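Side-chain contacts in catalase (Exiguobacterium oxidotolerans, PDB 2J2M), which breaks down hydrogen peroxide to water and oxygen at a haem iron: residues S196-F201 with L278-D283; E271-D276 with E286-F291; N454-A459 with L478-K483; N462-R465 with G471-L474. All coordinates share one frame; numbering follows the deposited sequence.

Contact 1: S196-F201 with L278-D283; sequences SSVHSF and LDATKD. With HEM (protoporphyrin IX containing Fe), chain E.
His-199 meets Ala-280 with ND1 and CE1 of its imidazole, and the haem vinyl with CE1 and NE2. From CB the chain turns with CG anti to the carbonyl carbon (chi1 -42°), which carries the ring toward the vinyl group. ND1 lies 3.9 Å from Ala-280 CB and is hydrogen-bonded to Asp-329. CE1 comes next, 3.7 Å from HEM CAB and 4.2 Å from Ala-280 CB. NE2, at the tip, lies 3.5 Å from HEM CAB. Both the methyl and the vinyl carbon approach the ring obliquely.

Val-198 touches the same vinyl: its CG1 is 3.5 Å from HEM CBB and 3.9 Å from Ala-280 O. Further along, Ser-200 OG lies 3.8 Å from Leu-278 CD1. Ala-280 sits in a type I beta turn from Asp-279 to Lys-282. Within it Asp-279 OD1 accepts from Thr-281 N, an Asx turn. Asp-279 OD2 forms salt bridges with Lys-282 and Arg-137.

An alanine in place of His-199 would probably leave Asp-329 without this partner and open a gap between Ala-280 and the vinyl. No hydrogen bond links the two loops. They meet by van der Waals packing at the haem periphery, while His-199 ND1 is satisfied by Asp-329.

Contact 2: E271-D276 with E286-F291; sequences ENFDFD and EDVIPF
Asp-276 OD2, three residues on from the Phe-273 whose ring meets Val-288 and Ile-289, is gripped twice: by the backbone N of Leu-278 and, in a salt bridge, by Arg-28 of a second subunit. Phe-273 itself is tied through its backbone O to Lys-417 NZ, and Ile-289 O accepts from Gln-263 NE2. These bonds fix the two loops to other parts of the structure, and none runs between them.

Across the contact everything is apolar. With CG of Phe-273 anti to the carbonyl carbon (chi1 -52°), the ring is sent out toward the second loop. Two neighbouring ring atoms do the touching. CE2 of Phe-273 lies 4.2 Å from Val-288 CG2. CZ of Phe-273 lies 4.2 Å from Ile-289 CD1. Both methyls come in obliquely. The Ile-289 chain crosses the Phe-273 chain at about a right angle, with its end carbon as the point of contact.

The first loop also packs within itself. Asn-272 CB sits over one face of the Phe-273 ring, offset toward the rim. Phe-275 CE1 lies 3.8 Å from Phe-273 CD2, so the two aromatic side chains pack together.

Phe-273 and Ile-289 both rest on Leu-265 of strand 257-265. The contact is a small hydrophobic patch that brings together two parts of the long connection between strands 257-265 and 292-302. No hydrogen bond crosses it. The two loops meet here through apolar packing, and the polar bonds named above go to other parts of the structure.

Contact 3: N454-A459 with L478-K483; sequences NTVLLA and LNVDIK
Helix 453-466 of the C-terminal helical region presents Val-456 and Leu-457 to the chain that leaves helix 468-477. Three residues of that chain, each two apart, meet them: Leu-478, Val-480 and Ile-482.

Val-456 does its work with one methyl. CG1 stands anti to the backbone N (chi1 -175°) and points into the interface. It is 4.2 Å from Leu-478 CG and 4.3 Å from Val-480 CG2. The methyl is thus shared by two residues of the tail. Leu-478 also brings its branch end close, with CD2 4.2 Å from Val-456 CG1. The two chains pass each other at an oblique angle.

The segment 454-459 is regular helix, with Leu-458 N bonded to Asn-454 O and Ala-459 N to Thr-455 O. The tail is neither helix nor strand. It runs along the helix surface as an extended cover. The nearest CA atoms are those of Leu-457 and Val-480, 7.0 Å apart.

Leu-457 meets the tail near the modelled end of the chain. Its CB bond does not aim at the tail, but CD2 reaches it and lies 3.7 Å from Ile-482 CG2. This is a methyl-to-methyl contact between two branched chains. In Ile-482, CG2 is the branch anti to the carbonyl carbon, while CG1 takes the place between N and C (chi1 49°). This rotation leaves CG2 as the branch that meets Leu-457.

Ile-460, one turn on from Val-456 in the same helix, touches Leu-478, Val-480 and Ile-482. Thr-455, which does not touch the tail, is hydrogen-bonded through OG1 to Arg-387 of a third subunit.

Contact 4: N462-R465 with G471-L474; sequences NFYR and GEKL
Helices 453-466 and 468-477 come so close at Tyr-464 and Gly-471 that the two CA atoms are 3.8 Å apart. The glycine has no side chain at this point. A CB built on it would fall about 2.5 Å from Tyr-464 CA, which is a clash. The close approach therefore depends on the bare backbone of Gly-471.

Tyr-464 turns one edge of its ring to the start of the 471-474 segment, at Gly-471 and Glu-472. Its CG is anti to the backbone N (chi1 -175°). The glycine lies at the ring edge, near its plane, with CD1 of Tyr-464 4.0 Å from Gly-471 CA. Further out along the same edge, CE1 of Tyr-464 is 4.0 Å from Glu-472 CG. The glutamate is extended beyond CG, and its carboxylate plane is tilted 53° from the ring. It touches the tyrosine through its methylene carbon, not through its charged end.

Phe-463 makes the apolar part of the contact. One methyl of Leu-474, CD1, nestles against the root of the aromatic side chain. It is 3.7 Å from Phe-463 CB and 3.7 Å from Phe-463 CD1. Its approach to the ring is oblique. Both residues are buried, whereas Glu-472 is exposed.

No hydrogen bond runs between 462-465 and 471-474. The two helices form a helical hairpin, held here by packing across a very short turn. Phe-463 and Leu-474 both rest on Leu-443 of helix 433-447, and Leu-474 also on Leu-440 there. Phe-463 reaches helix 174-180 as well, at Leu-177 and Met-178, so the helix pair packs onto two further helices.

How the contacts relate
Contacts 1 and 2 belong to the main catalase domain, and their segments alternate along the chain. Segment 196-201 comes first, between strands 195-196 and 201-204; 271-276, 278-283 and 286-291 share the connection between strands 257-265 and 292-302. Their centres are 11 Å apart, and they touch where Lys-282 CB lies 3.6 Å from Phe-275 CD2. Contact 1 reaches the haem; contact 2 lies further out. Contacts 3 and 4 follow in the C-terminal helices and the tail after them, and share helix 453-466. Contact 4 is nested inside the loop closed by contact 3. Ile-482 CD1 joins them at 3.4 Å from Tyr-464 CD1. Both lie apart from contact 1, whose nearest atoms are about 12 Å from contact 4.

Contact 1: S196-F201 with L278-D283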
# COMPACT_ATOMS: atom_id res chain seq x y z
N SER A 196 15.05 -30.39 -4.31
CA SER A 196 16.48 -30.18 -4.13
C SER A 196 16.73 -28.86 -3.40
O SER A 196 16.16 -27.83 -3.78
CB SER A 196 17.18 -30.15 -5.49
OG SER A 196 16.87 -31.29 -6.25
N SER A 197 17.55 -28.86 -2.35
CA SER A 197 17.90 -27.58 -1.71
C SER A 197 18.68 -26.70 -2.67
O SER A 197 18.66 -25.47 -2.57
CB SER A 197 18.70 -27.79 -0.43
OG SER A 197 19.84 -28.58 -0.68
N VAL A 198 19.33 -27.37 -3.63
CA VAL A 198 20.26 -26.74 -4.58
C VAL A 198 21.53 -26.19 -3.91
O VAL A 198 22.64 -26.55 -4.31
CB VAL A 198 19.54 -25.68 -5.50
CG1 VAL A 198 20.55 -24.91 -6.38
CG2 VAL A 198 18.47 -26.39 -6.34
N HIS A 199 21.37 -25.30 -2.92
CA HIS A 199 22.47 -24.80 -2.09
C HIS A 199 22.88 -25.79 -0.99
O HIS A 199 22.07 -26.62 -0.56
CB HIS A 199 22.09 -23.50 -1.38
CG HIS A 199 21.33 -22.53 -2.23
ND1 HIS A 199 21.92 -21.83 -3.27
CD2 HIS A 199 20.04 -22.13 -2.18
CE1 HIS A 199 21.01 -21.04 -3.82
NE2 HIS A 199 19.86 -21.21 -3.19
N SER A 200 24.13 -25.69 -0.54
CA SER A 200 24.54 -26.24 0.72
C SER A 200 24.03 -25.29 1.79
O SER A 200 23.91 -24.07 1.57
CB SER A 200 26.06 -26.33 0.81
OG SER A 200 26.67 -25.05 0.61
N PHE A 201 23.71 -25.87 2.94
CA PHE A 201 23.48 -25.13 4.18
C PHE A 201 24.47 -25.63 5.22
O PHE A 201 25.32 -26.51 4.92
CB PHE A 201 22.04 -25.32 4.66
CG PHE A 201 21.03 -24.62 3.82
CD1 PHE A 201 20.51 -23.40 4.21
CD2 PHE A 201 20.62 -25.15 2.60
CE1 PHE A 201 19.59 -22.73 3.41
CE2 PHE A 201 19.71 -24.47 1.80
CZ PHE A 201 19.20 -23.26 2.22
N LEU A 278 30.17 -24.80 -2.79
CA LEU A 278 29.31 -23.63 -2.51
C LEU A 278 28.78 -22.93 -3.78
O LEU A 278 28.03 -21.95 -3.69
CB LEU A 278 30.13 -22.58 -1.75
CG LEU A 278 30.00 -22.10 -0.30
CD1 LEU A 278 29.98 -23.22 0.69
CD2 LEU A 278 31.18 -21.15 -0.02
N ASP A 279 29.22 -23.39 -4.95
CA ASP A 279 28.72 -22.88 -6.24
C ASP A 279 27.34 -23.51 -6.56
O ASP A 279 27.24 -24.71 -6.74
CB ASP A 279 29.78 -23.15 -7.34
CG ASP A 279 29.34 -22.73 -8.75
OD1 ASP A 279 28.24 -22.18 -8.92
OD2 ASP A 279 30.13 -22.95 -9.71
N ALA A 280 26.29 -22.69 -6.65
CA ALA A 280 24.93 -23.18 -6.95
C ALA A 280 24.67 -23.71 -8.38
O ALA A 280 23.58 -24.27 -8.69
CB ALA A 280 23.91 -22.12 -6.59
N THR A 281 25.66 -23.53 -9.26
CA THR A 281 25.63 -24.16 -10.59
C THR A 281 26.16 -25.58 -10.53
O THR A 281 26.24 -26.25 -11.58
CB THR A 281 26.45 -23.37 -11.64
OG1 THR A 281 27.78 -23.16 -11.17
CG2 THR A 281 25.82 -21.99 -11.96
N LYS A 282 26.50 -26.04 -9.32
CA LYS A 282 27.14 -27.36 -9.12
C LYS A 282 26.29 -28.34 -8.33
O LYS A 282 25.66 -27.97 -7.35
CB LYS A 282 28.52 -27.21 -8.44
CG LYS A 282 29.54 -26.38 -9.25
CD LYS A 282 29.81 -27.00 -10.63
CE LYS A 282 30.86 -26.23 -11.45
NZ LYS A 282 30.46 -24.82 -11.78
N ASP A 283 26.28 -29.59 -8.77
CA ASP A 283 25.58 -30.69 -8.10
C ASP A 283 26.55 -31.53 -7.27
O ASP A 283 27.78 -31.47 -7.48
CB ASP A 283 24.84 -31.57 -9.11
CG ASP A 283 23.79 -32.45 -8.47
OD1 ASP A 283 23.61 -32.39 -7.23
OD2 ASP A 283 23.12 -33.22 -9.19
CHA HEM E . 10.12 -17.46 -5.11
CHB HEM E . 13.11 -21.28 -5.64
CHC HEM E . 16.76 -18.24 -6.50
CHD HEM E . 13.98 -14.48 -5.32
C1A HEM E . 10.61 -18.76 -5.13
C2A HEM E . 9.87 -19.99 -4.84
C3A HEM E . 10.71 -21.04 -4.99
C4A HEM E . 11.99 -20.53 -5.38
CMA HEM E . 10.40 -22.55 -4.79
CAA HEM E . 8.37 -20.02 -4.46
CBA HEM E . 8.14 -19.99 -2.94
CGA HEM E . 6.64 -20.10 -2.74
O1A HEM E . 6.01 -19.11 -2.27
O2A HEM E . 6.07 -21.18 -3.06
C1B HEM E . 14.38 -20.80 -5.85
C2B HEM E . 15.61 -21.57 -5.85
C3B HEM E . 16.60 -20.71 -6.10
C4B HEM E . 16.04 -19.39 -6.25
CMB HEM E . 15.76 -23.09 -5.58
CAB HEM E . 18.11 -21.01 -6.16
CBB HEM E . 18.58 -22.09 -6.76
C1C HEM E . 16.38 -16.96 -6.17
C2C HEM E . 17.24 -15.80 -6.05
C3C HEM E . 16.45 -14.77 -5.71
C4C HEM E . 15.08 -15.24 -5.62
CMC HEM E . 18.79 -15.77 -6.24
CAC HEM E . 16.85 -13.29 -5.48
CBC HEM E . 17.45 -12.90 -4.35
C1D HEM E . 12.67 -14.89 -5.18
C2D HEM E . 11.56 -14.02 -4.87
C3D HEM E . 10.35 -14.95 -4.79
C4D HEM E . 10.86 -16.29 -5.07
CMD HEM E . 11.61 -12.47 -4.61
CAD HEM E . 8.89 -14.57 -4.47
CBD HEM E . 8.62 -14.99 -3.03
CGD HEM E . 7.34 -14.39 -2.49
O1D HEM E . 6.71 -13.47 -3.11
O2D HEM E . 6.94 -14.83 -1.38
NA HEM E . 11.90 -19.15 -5.45
NB HEM E . 14.67 -19.48 -6.10
NC HEM E . 15.08 -16.58 -5.90
ND HEM E . 12.22 -16.20 -5.28
FE HEM E . 13.51 -17.85 -5.38

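Contact 2: E271-D276 with E286-F291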
# COMPACT_ATOMS: atom_id res chain seq x y z
N GLU A 271 37.97 -28.08 -0.74
CA GLU A 271 38.94 -27.94 -1.82
C GLU A 271 39.17 -29.26 -2.59
O GLU A 271 39.93 -29.28 -3.56
CB GLU A 271 40.29 -27.46 -1.26
CG GLU A 271 40.26 -26.16 -0.46
CD GLU A 271 41.43 -26.07 0.52
OE1 GLU A 271 41.21 -26.22 1.77
OE2 GLU A 271 42.59 -25.87 0.04
N ASN A 272 38.51 -30.33 -2.17
CA ASN A 272 38.77 -31.68 -2.70
C ASN A 272 38.15 -32.05 -4.07
O ASN A 272 38.32 -33.18 -4.56
CB ASN A 272 38.36 -32.72 -1.65
CG ASN A 272 39.34 -32.80 -0.49
OD1 ASN A 272 40.44 -32.22 -0.53
ND2 ASN A 272 38.96 -33.56 0.54
N PHE A 273 37.43 -31.12 -4.70
CA PHE A 273 36.69 -31.43 -5.91
C PHE A 273 37.20 -30.54 -7.04
O PHE A 273 37.99 -29.64 -6.78
CB PHE A 273 35.19 -31.21 -5.68
CG PHE A 273 34.65 -31.91 -4.47
CD1 PHE A 273 34.63 -31.27 -3.23
CD2 PHE A 273 34.16 -33.20 -4.55
CE1 PHE A 273 34.12 -31.91 -2.10
CE2 PHE A 273 33.64 -33.84 -3.44
CZ PHE A 273 33.63 -33.19 -2.21
N ASP A 274 36.74 -30.77 -8.27
CA ASP A 274 37.13 -29.92 -9.40
C ASP A 274 36.14 -28.77 -9.53
O ASP A 274 36.12 -28.05 -10.54
CB ASP A 274 37.27 -30.72 -10.70
CG ASP A 274 35.99 -31.45 -11.09
OD1 ASP A 274 34.87 -31.10 -10.61
OD2 ASP A 274 36.10 -32.41 -11.89
N PHE A 275 35.32 -28.61 -8.50
CA PHE A 275 34.31 -27.57 -8.42
C PHE A 275 34.26 -27.02 -6.99
O PHE A 275 34.62 -27.74 -6.05
CB PHE A 275 32.96 -28.14 -8.88
CG PHE A 275 32.35 -29.15 -7.94
CD1 PHE A 275 32.64 -30.50 -8.06
CD2 PHE A 275 31.45 -28.75 -6.96
CE1 PHE A 275 32.07 -31.45 -7.21
CE2 PHE A 275 30.88 -29.67 -6.10
CZ PHE A 275 31.20 -31.03 -6.22
N ASP A 276 33.86 -25.76 -6.82
CA ASP A 276 33.52 -25.20 -5.51
C ASP A 276 32.14 -25.70 -5.02
O ASP A 276 31.10 -25.38 -5.61
CB ASP A 276 33.55 -23.66 -5.54
CG ASP A 276 33.48 -23.02 -4.14
OD1 ASP A 276 34.14 -21.99 -3.92
OD2 ASP A 276 32.77 -23.52 -3.25
N GLU A 286 25.18 -38.30 -6.11
CA GLU A 286 24.93 -39.28 -5.05
C GLU A 286 26.11 -40.25 -4.99
O GLU A 286 26.44 -40.78 -3.92
CB GLU A 286 23.62 -40.05 -5.28
CG GLU A 286 23.38 -41.14 -4.23
CD GLU A 286 21.97 -41.71 -4.24
OE1 GLU A 286 21.23 -41.51 -5.22
OE2 GLU A 286 21.59 -42.37 -3.25
N ASP A 287 26.72 -40.43 -6.16
CA ASP A 287 27.94 -41.19 -6.37
C ASP A 287 29.10 -40.69 -5.53
O ASP A 287 29.93 -41.49 -5.07
CB ASP A 287 28.37 -41.05 -7.85
CG ASP A 287 27.94 -42.22 -8.69
OD1 ASP A 287 27.51 -42.00 -9.84
OD2 ASP A 287 28.02 -43.38 -8.19
N VAL A 288 29.21 -39.38 -5.40
CA VAL A 288 30.35 -38.84 -4.69
C VAL A 288 30.01 -38.55 -3.23
O VAL A 288 30.87 -38.71 -2.37
CB VAL A 288 31.05 -37.65 -5.45
CG1 VAL A 288 30.87 -37.78 -6.98
CG2 VAL A 288 30.61 -36.29 -4.94
N ILE A 289 28.77 -38.15 -2.96
CA ILE A 289 28.31 -37.92 -1.60
C ILE A 289 26.93 -38.58 -1.34
O ILE A 289 25.90 -38.12 -1.84
CB ILE A 289 28.29 -36.40 -1.22
CG1 ILE A 289 29.71 -35.83 -1.23
CG2 ILE A 289 27.68 -36.19 0.19
CD1 ILE A 289 29.77 -34.35 -1.13
N PRO A 290 26.92 -39.63 -0.49
CA PRO A 290 25.72 -40.46 -0.29
C PRO A 290 24.53 -39.67 0.27
O PRO A 290 24.72 -38.68 1.00
CB PRO A 290 26.18 -41.53 0.72
CG PRO A 290 27.69 -41.47 0.72
CD PRO A 290 28.06 -40.06 0.35
N PHE A 291 23.32 -40.11 -0.07
CA PHE A 291 22.09 -39.62 0.55
C PHE A 291 21.91 -40.37 1.87
O PHE A 291 22.14 -41.57 1.95
CB PHE A 291 20.87 -39.91 -0.35
CG PHE A 291 20.77 -39.07 -1.64
CD1 PHE A 291 21.86 -38.34 -2.13
CD2 PHE A 291 19.59 -39.07 -2.38
CE1 PHE A 291 21.76 -37.59 -3.34
CE2 PHE A 291 19.48 -38.34 -3.58
CZ PHE A 291 20.58 -37.60 -4.06

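Contact 3: N454-A459 with L478-K483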
# COMPACT_ATOMS: atom_id res chain seq x y z
N ASN A 454 25.17 -15.03 -33.65
CA ASN A 454 26.22 -15.08 -32.64
C ASN A 454 25.79 -15.79 -31.33
O ASN A 454 26.56 -16.56 -30.74
CB ASN A 454 26.75 -13.68 -32.34
CG ASN A 454 28.06 -13.71 -31.57
OD1 ASN A 454 28.08 -13.48 -30.35
ND2 ASN A 454 29.17 -14.00 -32.27
N THR A 455 24.54 -15.56 -30.91
CA THR A 455 23.98 -16.24 -29.74
C THR A 455 23.89 -17.75 -29.95
O THR A 455 24.31 -18.52 -29.07
CB THR A 455 22.61 -15.65 -29.36
OG1 THR A 455 22.77 -14.27 -29.03
CG2 THR A 455 21.99 -16.39 -28.16
N VAL A 456 23.37 -18.18 -31.10
CA VAL A 456 23.34 -19.62 -31.45
C VAL A 456 24.73 -20.25 -31.42
O VAL A 456 24.93 -21.26 -30.75
CB VAL A 456 22.64 -19.90 -32.80
CG1 VAL A 456 22.52 -21.39 -33.03
CG2 VAL A 456 21.25 -19.25 -32.84
N LEU A 457 25.68 -19.65 -32.15
CA LEU A 457 27.10 -20.05 -32.17
C LEU A 457 27.65 -20.20 -30.74
O LEU A 457 28.26 -21.22 -30.39
CB LEU A 457 27.93 -18.99 -32.91
CG LEU A 457 29.26 -19.26 -33.62
CD1 LEU A 457 30.29 -18.16 -33.33
CD2 LEU A 457 29.87 -20.65 -33.37
N LEU A 458 27.42 -19.17 -29.92
CA LEU A 458 27.88 -19.18 -28.54
C LEU A 458 27.20 -20.30 -27.75
O LEU A 458 27.84 -20.95 -26.93
CB LEU A 458 27.62 -17.83 -27.85
CG LEU A 458 28.74 -17.12 -27.09
CD1 LEU A 458 28.17 -16.10 -26.11
CD2 LEU A 458 29.71 -18.08 -26.36
N ALA A 459 25.91 -20.54 -27.98
CA ALA A 459 25.24 -21.62 -27.27
C ALA A 459 25.88 -22.96 -27.60
O ALA A 459 26.22 -23.71 -26.69
CB ALA A 459 23.75 -21.64 -27.56
N LEU A 478 21.60 -27.64 -36.59
CA LEU A 478 21.28 -26.20 -36.53
C LEU A 478 21.34 -25.26 -37.76
O LEU A 478 20.84 -24.15 -37.64
CB LEU A 478 21.85 -25.53 -35.27
CG LEU A 478 20.90 -25.06 -34.14
CD1 LEU A 478 19.41 -25.46 -34.29
CD2 LEU A 478 21.44 -25.44 -32.76
N ASN A 479 21.97 -25.54 -38.89
CA ASN A 479 23.22 -26.22 -39.08
C ASN A 479 24.22 -25.05 -39.05
O ASN A 479 24.19 -24.17 -39.91
CB ASN A 479 23.26 -26.83 -40.49
CG ASN A 479 21.92 -27.45 -40.93
OD1 ASN A 479 20.90 -26.75 -41.06
ND2 ASN A 479 21.93 -28.76 -41.19
N VAL A 480 25.07 -25.03 -38.03
CA VAL A 480 26.03 -23.94 -37.83
C VAL A 480 27.41 -24.56 -37.61
O VAL A 480 27.60 -25.31 -36.65
CB VAL A 480 25.65 -23.09 -36.59
CG1 VAL A 480 26.74 -22.05 -36.29
CG2 VAL A 480 24.28 -22.41 -36.77
N ASP A 481 28.38 -24.28 -38.49
CA ASP A 481 29.70 -24.89 -38.30
C ASP A 481 30.54 -24.14 -37.28
O ASP A 481 30.79 -22.94 -37.41
CB ASP A 481 30.46 -25.18 -39.61
CG ASP A 481 30.75 -23.94 -40.42
OD1 ASP A 481 29.87 -23.05 -40.46
OD2 ASP A 481 31.85 -23.86 -41.03
N ILE A 482 30.93 -24.87 -36.25
CA ILE A 482 31.71 -24.35 -35.14
C ILE A 482 33.19 -24.66 -35.32
O ILE A 482 34.01 -24.21 -34.53
CB ILE A 482 31.24 -24.98 -33.80
CG1 ILE A 482 31.16 -26.50 -33.93
CG2 ILE A 482 29.90 -24.39 -33.37
CD1 ILE A 482 31.06 -27.24 -32.62
N LYS A 483 33.50 -25.44 -36.36
CA LYS A 483 34.87 -25.84 -36.72
C LYS A 483 35.86 -24.67 -36.83
O LYS A 483 36.94 -24.75 -36.25
CB LYS A 483 34.89 -26.64 -38.03
CG LYS A 483 35.02 -28.14 -37.85
CD LYS A 483 34.67 -28.89 -39.14
CE LYS A 483 33.22 -29.35 -39.14
NZ LYS A 483 32.97 -30.34 -40.24

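Contact 4: N462-R465 with G471-L474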
# COMPACT_ATOMS: atom_id res chain seq x y z
N ASN A 462 29.31 -23.25 -25.98
CA ASN A 462 29.20 -23.55 -24.55
C ASN A 462 28.90 -25.04 -24.33
O ASN A 462 29.58 -25.69 -23.54
CB ASN A 462 28.15 -22.66 -23.87
CG ASN A 462 28.58 -21.20 -23.77
OD1 ASN A 462 29.73 -20.87 -23.99
ND2 ASN A 462 27.64 -20.32 -23.45
N PHE A 463 27.91 -25.58 -25.02
CA PHE A 463 27.64 -27.01 -24.96
C PHE A 463 28.82 -27.90 -25.45
O PHE A 463 29.11 -28.94 -24.84
CB PHE A 463 26.34 -27.34 -25.71
CG PHE A 463 25.10 -26.90 -24.97
CD1 PHE A 463 24.26 -25.92 -25.51
CD2 PHE A 463 24.78 -27.44 -23.72
CE1 PHE A 463 23.11 -25.49 -24.81
CE2 PHE A 463 23.63 -27.03 -23.00
CZ PHE A 463 22.79 -26.04 -23.55
N TYR A 464 29.50 -27.46 -26.51
CA TYR A 464 30.65 -28.20 -27.06
C TYR A 464 31.73 -28.41 -25.99
O TYR A 464 32.20 -29.51 -25.81
CB TYR A 464 31.24 -27.51 -28.30
CG TYR A 464 32.35 -28.32 -28.96
CD1 TYR A 464 32.06 -29.21 -30.00
CD2 TYR A 464 33.67 -28.22 -28.52
CE1 TYR A 464 33.05 -29.95 -30.61
CE2 TYR A 464 34.68 -28.97 -29.11
CZ TYR A 464 34.36 -29.83 -30.16
OH TYR A 464 35.35 -30.58 -30.76
N ARG A 465 32.09 -27.33 -25.29
CA ARG A 465 33.08 -27.36 -24.21
C ARG A 465 32.74 -28.33 -23.08
O ARG A 465 33.62 -28.84 -22.39
CB ARG A 465 33.23 -25.98 -23.60
CG ARG A 465 33.86 -24.98 -24.50
CD ARG A 465 33.93 -23.66 -23.78
NE ARG A 465 34.12 -22.55 -24.70
CZ ARG A 465 34.75 -21.42 -24.38
NH1 ARG A 465 35.25 -21.25 -23.16
NH2 ARG A 465 34.89 -20.46 -25.30
N GLY A 471 27.90 -30.98 -28.72
CA GLY A 471 28.14 -29.78 -29.49
C GLY A 471 28.15 -30.05 -30.99
O GLY A 471 27.63 -29.24 -31.76
N GLU A 472 28.72 -31.18 -31.40
CA GLU A 472 28.70 -31.60 -32.80
C GLU A 472 27.27 -31.87 -33.32
O GLU A 472 26.91 -31.45 -34.42
CB GLU A 472 29.57 -32.83 -33.02
CG GLU A 472 31.07 -32.59 -32.93
CD GLU A 472 31.85 -33.91 -32.84
OE1 GLU A 472 33.12 -33.86 -32.86
OE2 GLU A 472 31.20 -34.99 -32.76
N LYS A 473 26.48 -32.59 -32.53
CA LYS A 473 25.09 -32.88 -32.90
C LYS A 473 24.26 -31.61 -33.04
O LYS A 473 23.54 -31.46 -34.02
CB LYS A 473 24.45 -33.85 -31.91
CG LYS A 473 25.03 -35.24 -32.00
CD LYS A 473 24.81 -36.04 -30.74
CE LYS A 473 25.03 -37.53 -31.03
NZ LYS A 473 24.70 -38.43 -29.87
N LEU A 474 24.40 -30.69 -32.09
CA LEU A 474 23.71 -29.40 -32.14
C LEU A 474 24.13 -28.61 -33.38
O LEU A 474 23.30 -28.00 -34.04
CB LEU A 474 24.00 -28.59 -30.86
CG LEU A 474 23.26 -28.92 -29.55
CD1 LEU A 474 23.88 -28.13 -28.40
CD2 LEU A 474 21.78 -28.60 -29.66